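Local coordinates for protein 3-hydroxyisobutyryl-CoA hydrolase (Mycobacterium thermoresistibile, PDB 4HDT) that probably hydrolyses 3-hydroxyisobutyryl-CoA to 3-hydroxyisobutyrate and free CoA, as a zinc-binding member of the crotonase-like family, at residues V13-G18 against A46-D51; L22-P27 against T39-R44. All blocks are in the same frame, centred on the assembly; numbering follows the deposited sequence.

Contact 1. Residues V13-G18 against A46-D51. With ZN (zinc ion), chain B.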
loop_
_atom_site.group_PDB
_atom_site.type_symbol
_atom_site.label_atom_id
_atom_site.label_comp_id
_atom_site.label_asym_id
_atom_site.label_seq_id
_atom_site.Cartn_x
_atom_site.Cartn_y
_atom_site.Cartn_z
ATOM N N VAL A 13 -15.243 16.796 0.260
ATOM C CA VAL A 13 -14.355 17.714 0.968
ATOM C C VAL A 13 -15.146 18.679 1.845
ATOM O O VAL A 13 -16.148 19.269 1.397
ATOM C CB VAL A 13 -13.505 18.541 -0.020
ATOM C CG1 VAL A 13 -12.585 19.527 0.717
ATOM C CG2 VAL A 13 -12.761 17.634 -0.991
ATOM N N ASN A 14 -14.696 18.852 3.083
ATOM C CA ASN A 14 -15.264 19.856 3.959
ATOM C C ASN A 14 -14.230 20.199 5.023
ATOM O O ASN A 14 -13.218 19.528 5.158
ATOM C CB ASN A 14 -16.551 19.357 4.608
ATOM C CG ASN A 14 -17.401 20.484 5.213
ATOM O OD1 ASN A 14 -17.218 21.687 4.925
ATOM N ND2 ASN A 14 -18.368 20.089 6.050
ATOM N N VAL A 15 -14.476 21.290 5.721
ATOM C CA VAL A 15 -13.718 21.645 6.896
ATOM C C VAL A 15 -14.718 21.832 8.026
ATOM O O VAL A 15 -15.732 22.554 7.899
ATOM C CB VAL A 15 -12.857 22.895 6.680
ATOM C CG1 VAL A 15 -12.000 23.169 7.911
ATOM C CG2 VAL A 15 -11.992 22.753 5.442
ATOM N N GLU A 16 -14.456 21.136 9.119
ATOM C CA GLU A 16 -15.306 21.190 10.288
ATOM C C GLU A 16 -14.484 21.064 11.576
ATOM O O GLU A 16 -13.612 20.193 11.690
ATOM C CB GLU A 16 -16.330 20.084 10.208
ATOM C CG GLU A 16 -17.564 20.394 11.009
ATOM C CD GLU A 16 -18.663 19.399 10.774
ATOM O OE1 GLU A 16 -18.418 18.196 10.946
ATOM O OE2 GLU A 16 -19.775 19.835 10.429
ATOM N N GLY A 17 -14.731 21.962 12.527
ATOM C CA GLY A 17 -13.986 21.972 13.781
ATOM C C GLY A 17 -12.504 22.137 13.608
ATOM O O GLY A 17 -11.734 21.617 14.379
ATOM N N GLY A 18 -12.097 22.844 12.563
ATOM C CA GLY A 18 -10.700 23.010 12.285
ATOM C C GLY A 18 -10.043 21.809 11.623
ATOM O O GLY A 18 -8.847 21.823 11.402
ATOM N N ALA A 46 -2.325 20.812 -0.235
ATOM C CA ALA A 46 -1.539 22.022 -0.497
ATOM C C ALA A 46 -2.234 23.296 -0.006
ATOM O O ALA A 46 -1.585 24.208 0.581
ATOM C CB ALA A 46 -1.238 22.131 -1.991
ATOM N N ALA A 47 -3.527 23.416 -0.290
ATOM C CA ALA A 47 -4.278 24.596 0.110
ATOM C C ALA A 47 -4.397 24.755 1.617
ATOM O O ALA A 47 -4.339 25.868 2.132
ATOM C CB ALA A 47 -5.658 24.580 -0.508
ATOM N N TRP A 48 -4.525 23.639 2.332
ATOM C CA TRP A 48 -4.716 23.682 3.768
ATOM C C TRP A 48 -3.415 23.830 4.553
ATOM O O TRP A 48 -3.437 24.168 5.748
ATOM C CB TRP A 48 -5.393 22.408 4.238
ATOM C CG TRP A 48 -6.815 22.268 3.817
ATOM C CD1 TRP A 48 -7.702 23.288 3.521
ATOM C CD2 TRP A 48 -7.557 21.054 3.690
ATOM N NE1 TRP A 48 -8.935 22.760 3.200
ATOM C CE2 TRP A 48 -8.876 21.401 3.322
ATOM C CE3 TRP A 48 -7.240 19.712 3.866
ATOM C CZ2 TRP A 48 -9.870 20.430 3.117
ATOM C CZ3 TRP A 48 -8.207 18.775 3.665
ATOM C CH2 TRP A 48 -9.512 19.137 3.302
ATOM N N GLU A 49 -2.301 23.547 3.901
ATOM C CA GLU A 49 -1.014 23.444 4.624
ATOM C C GLU A 49 -0.670 24.705 5.431
ATOM O O GLU A 49 -0.217 24.604 6.601
ATOM C CB GLU A 49 0.100 23.135 3.647
ATOM C CG GLU A 49 1.433 22.741 4.302
ATOM C CD GLU A 49 2.371 22.035 3.345
ATOM O OE1 GLU A 49 2.074 21.987 2.133
ATOM O OE2 GLU A 49 3.434 21.509 3.781
ATOM N N ASN A 50 -0.861 25.860 4.809
ATOM C CA ASN A 50 -0.560 27.162 5.456
ATOM C C ASN A 50 -1.796 27.981 5.850
ATOM O O ASN A 50 -1.711 29.207 6.082
ATOM C CB ASN A 50 0.363 27.976 4.549
ATOM C CG ASN A 50 1.652 27.241 4.230
ATOM O OD1 ASN A 50 1.886 26.844 3.093
ATOM N ND2 ASN A 50 2.462 27.021 5.227
ATOM N N ASP A 51 -2.938 27.300 5.933
ATOM C CA ASP A 51 -4.179 27.892 6.355
ATOM C C ASP A 51 -4.400 27.636 7.842
ATOM O O ASP A 51 -4.679 26.504 8.265
ATOM C CB ASP A 51 -5.327 27.309 5.523
ATOM C CG ASP A 51 -6.679 27.940 5.846
ATOM O OD1 ASP A 51 -6.805 28.652 6.857
ATOM O OD2 ASP A 51 -7.617 27.702 5.072
HETATM ZN ZN ZN B . 4.221 20.471 2.363
#

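Contact 2. Residues L22-P27 against T39-R44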
loop_
_atom_site.group_PDB
_atom_site.type_symbol
_atom_site.label_atom_id
_atom_site.label_comp_id
_atom_site.label_asym_id
_atom_site.label_seq_id
_atom_site.Cartn_x
_atom_site.Cartn_y
_atom_site.Cartn_z
ATOM N N LEU A 22 -11.328 14.722 4.194
ATOM C CA LEU A 22 -11.251 14.122 2.876
ATOM C C LEU A 22 -11.952 12.777 2.987
ATOM O O LEU A 22 -11.452 11.902 3.666
ATOM C CB LEU A 22 -9.791 13.949 2.440
ATOM C CG LEU A 22 -9.035 15.259 2.268
ATOM C CD1 LEU A 22 -7.557 14.978 2.056
ATOM C CD2 LEU A 22 -9.637 16.022 1.086
ATOM N N THR A 23 -13.072 12.611 2.280
ATOM C CA THR A 23 -13.787 11.346 2.320
ATOM C C THR A 23 -13.796 10.745 0.914
ATOM O O THR A 23 -14.412 11.259 -0.011
ATOM C CB THR A 23 -15.216 11.509 2.876
ATOM O OG1 THR A 23 -15.162 12.201 4.105
ATOM C CG2 THR A 23 -15.948 10.143 3.041
ATOM N N LEU A 24 -13.086 9.634 0.757
ATOM C CA LEU A 24 -13.060 8.940 -0.520
ATOM C C LEU A 24 -14.489 8.439 -0.795
ATOM O O LEU A 24 -15.136 7.954 0.127
ATOM C CB LEU A 24 -12.142 7.734 -0.444
ATOM C CG LEU A 24 -10.712 8.073 -0.077
ATOM C CD1 LEU A 24 -9.916 6.809 -0.086
ATOM C CD2 LEU A 24 -10.108 9.099 -1.033
ATOM N N ASN A 25 -14.992 8.622 -2.017
ATOM C CA ASN A 25 -16.446 8.459 -2.238
ATOM C C ASN A 25 -16.759 7.775 -3.562
ATOM O O ASN A 25 -17.486 8.316 -4.398
ATOM C CB ASN A 25 -17.155 9.820 -2.124
ATOM C CG ASN A 25 -18.662 9.708 -2.177
ATOM O OD1 ASN A 25 -19.258 8.762 -1.615
ATOM N ND2 ASN A 25 -19.293 10.628 -2.895
ATOM N N ARG A 26 -16.269 6.558 -3.713
ATOM C CA ARG A 26 -16.739 5.638 -4.745
ATOM C C ARG A 26 -17.078 4.313 -4.045
ATOM O O ARG A 26 -16.430 3.290 -4.259
ATOM C CB ARG A 26 -15.687 5.448 -5.821
ATOM C CG ARG A 26 -15.185 6.768 -6.410
ATOM C CD ARG A 26 -14.654 6.648 -7.825
ATOM N NE ARG A 26 -13.784 5.526 -8.014
ATOM C CZ ARG A 26 -13.601 4.867 -9.153
ATOM N NH1 ARG A 26 -12.745 3.852 -9.162
ATOM N NH2 ARG A 26 -14.195 5.255 -10.284
ATOM N N PRO A 27 -18.088 4.341 -3.173
ATOM C CA PRO A 27 -18.265 3.128 -2.339
ATOM C C PRO A 27 -18.623 1.835 -3.098
ATOM O O PRO A 27 -18.285 0.748 -2.620
ATOM C CB PRO A 27 -19.368 3.530 -1.370
ATOM C CG PRO A 27 -20.067 4.664 -2.009
ATOM C CD PRO A 27 -18.982 5.422 -2.756
ATOM N N THR A 39 -5.620 13.928 -7.478
ATOM C CA THR A 39 -5.347 15.359 -7.628
ATOM C C THR A 39 -6.182 16.240 -6.674
ATOM O O THR A 39 -5.707 17.243 -6.185
ATOM C CB THR A 39 -5.504 15.776 -9.102
ATOM O OG1 THR A 39 -6.797 15.408 -9.554
ATOM C CG2 THR A 39 -4.521 15.092 -9.932
ATOM N N THR A 40 -7.423 15.843 -6.382
ATOM C CA THR A 40 -8.228 16.535 -5.387
ATOM C C THR A 40 -7.545 16.512 -4.005
ATOM O O THR A 40 -7.416 17.541 -3.330
ATOM C CB THR A 40 -9.646 15.941 -5.308
ATOM O OG1 THR A 40 -10.316 16.226 -6.547
ATOM C CG2 THR A 40 -10.448 16.572 -4.167
ATOM N N MET A 41 -7.117 15.331 -3.579
ATOM C CA MET A 41 -6.456 15.210 -2.277
ATOM C C MET A 41 -5.230 16.103 -2.244
ATOM O O MET A 41 -5.015 16.824 -1.286
ATOM C CB MET A 41 -6.050 13.776 -1.965
ATOM C CG MET A 41 -7.232 12.878 -1.656
ATOM S SD MET A 41 -6.753 11.171 -1.255
ATOM C CE MET A 41 -5.815 11.392 0.234
ATOM N N ALA A 42 -4.433 16.012 -3.293
ATOM C CA ALA A 42 -3.164 16.741 -3.334
ATOM C C ALA A 42 -3.410 18.238 -3.268
ATOM O O ALA A 42 -2.687 18.979 -2.557
ATOM C CB ALA A 42 -2.382 16.401 -4.585
ATOM N N GLU A 43 -4.387 18.727 -4.034
ATOM C CA GLU A 43 -4.627 20.138 -4.070
ATOM C C GLU A 43 -5.131 20.655 -2.710
ATOM O O GLU A 43 -4.757 21.751 -2.300
ATOM C CB GLU A 43 -5.590 20.453 -5.232
ATOM C CG GLU A 43 -5.834 21.922 -5.478
ATOM C CD GLU A 43 -6.862 22.545 -4.555
ATOM O OE1 GLU A 43 -7.794 21.861 -4.070
ATOM O OE2 GLU A 43 -6.775 23.767 -4.362
ATOM N N ARG A 44 -6.019 19.910 -2.066
ATOM C CA ARG A 44 -6.511 20.270 -0.739
ATOM C C ARG A 44 -5.430 20.232 0.330
ATOM O O ARG A 44 -5.336 21.166 1.156
ATOM C CB ARG A 44 -7.719 19.435 -0.304
ATOM C CG ARG A 44 -8.990 19.807 -1.059
ATOM C CD ARG A 44 -9.462 21.233 -0.736
ATOM N NE ARG A 44 -8.924 22.289 -1.587
ATOM C CZ ARG A 44 -9.066 23.603 -1.357
ATOM N NH1 ARG A 44 -8.559 24.489 -2.201
ATOM N NH2 ARG A 44 -9.710 24.057 -0.267
#

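Contact 1. Residues V13-G18 against A46-D51
V13 and V15 meet the indole of W48 where residues 46-48 of helix 35-49 pack on the edge strand of a crotonase-like fold. Strand 11-16 is outermost in the six-stranded mixed sheet of this chain. It pairs antiparallel with strand 19-24, and N14 bonds through its backbone to L21.

The contact itself is apolar. W48 reaches from the helix to the strand with its CG anti to its own carbonyl carbon (chi1 -70°). V13 meets the six-membered ring, while V15 sits by NE1 and CZ2, where the two rings join. CG1 of V13 touches CZ2 of W48 at 3.7 Å, and the neighbouring CH2 of W48 is 4.0 Å from the same methyl. CG2 of V15 lies 3.8 Å from NE1 of W48 and 3.9 Å from its CZ2. Both methyls come at the ring obliquely. V13 and V15 alternate with N14, whose CB points away from the helix. The valine and tryptophan side chains run antiparallel alongside one another. The indole is buried, while V13 stays exposed. L22, V54 and Y104 also touch W48.

Polar bonds lie near W48 but do not cross the contact. The backbone N of D51 bonds to O of W48, which also takes a bond from NZ of K106. The carboxylate of D51 holds the hydroxyl of S53 just beyond.

Metal binding uses the residue next to W48. E49 is extended beyond CG and takes no part in the valine contact; its carboxylate goes to the zinc. H100 and E351 bind the same zinc ion, so the metal ties this segment to two distant parts of the chain. OE2 of E49 is 1.9 Å from the zinc, and OE1 is at 2.6 Å.

Contact 2. Residues L22-P27 against T39-R44
M41 has its CG anti to the carbonyl carbon (chi1 -71°) and L24 does likewise (chi1 -59°), which brings the thioether of M41 to a methyl of L24. The pair belongs to a beta-alpha-beta unit made of strand 19-24, helix 35-49 and strand 56-61. Segments 22-24 and 39-44 run nearly antiparallel (173°), their axes 10.2 Å apart.

The packing is apolar and buried. SD of M41 lies 3.9 Å from CD2 of L24, and the two side chains lie roughly perpendicular. L22 spreads its two methyls over neighbouring turns of the helix. Its CD1 is 4.3 Å from CG of M41, and its CD2 is 4.2 Å from CB of R44. L59 of strand 56-61 touches L22, L24 and M41.

R44 meets L22 with the base of its side chain, CB nearest. Farther out, the R44 side chain bends at chi2 and chi3, and its guanidinium leaves L22 to grip E43 side-on. The E43 carboxylate sits at the edge of the guanidinium, in its plane. Both bonds are close to straight. NE of R44 bonds to OE1 of E43 at 2.8 Å, and NH1 of R44 meets the syn lone pair of OE2 of E43 at 2.9 Å.

Contacts 1 and 2 share helix 35-49 and two neighbouring strands of one sheet. Their centres lie 13 Å apart. Contact 2 covers the middle of the helix, and contact 1 covers residues 46-48, nearer the sheet edge. The two pack directly on each other. CH2 of W48 is 3.8 Å from CD2 of L22, and CG1 of V13 is 3.8 Å from CD of R44. CG2 of V13 also approaches CG2 of T40 at 4.1 Å. The zinc is bound by E49, the residue after W48, together with H100 and E351. The nearest side-chain atom of R44 is about 12 Å from the ion. M41 and H100 side chains are about 9 Å apart at nearest atoms.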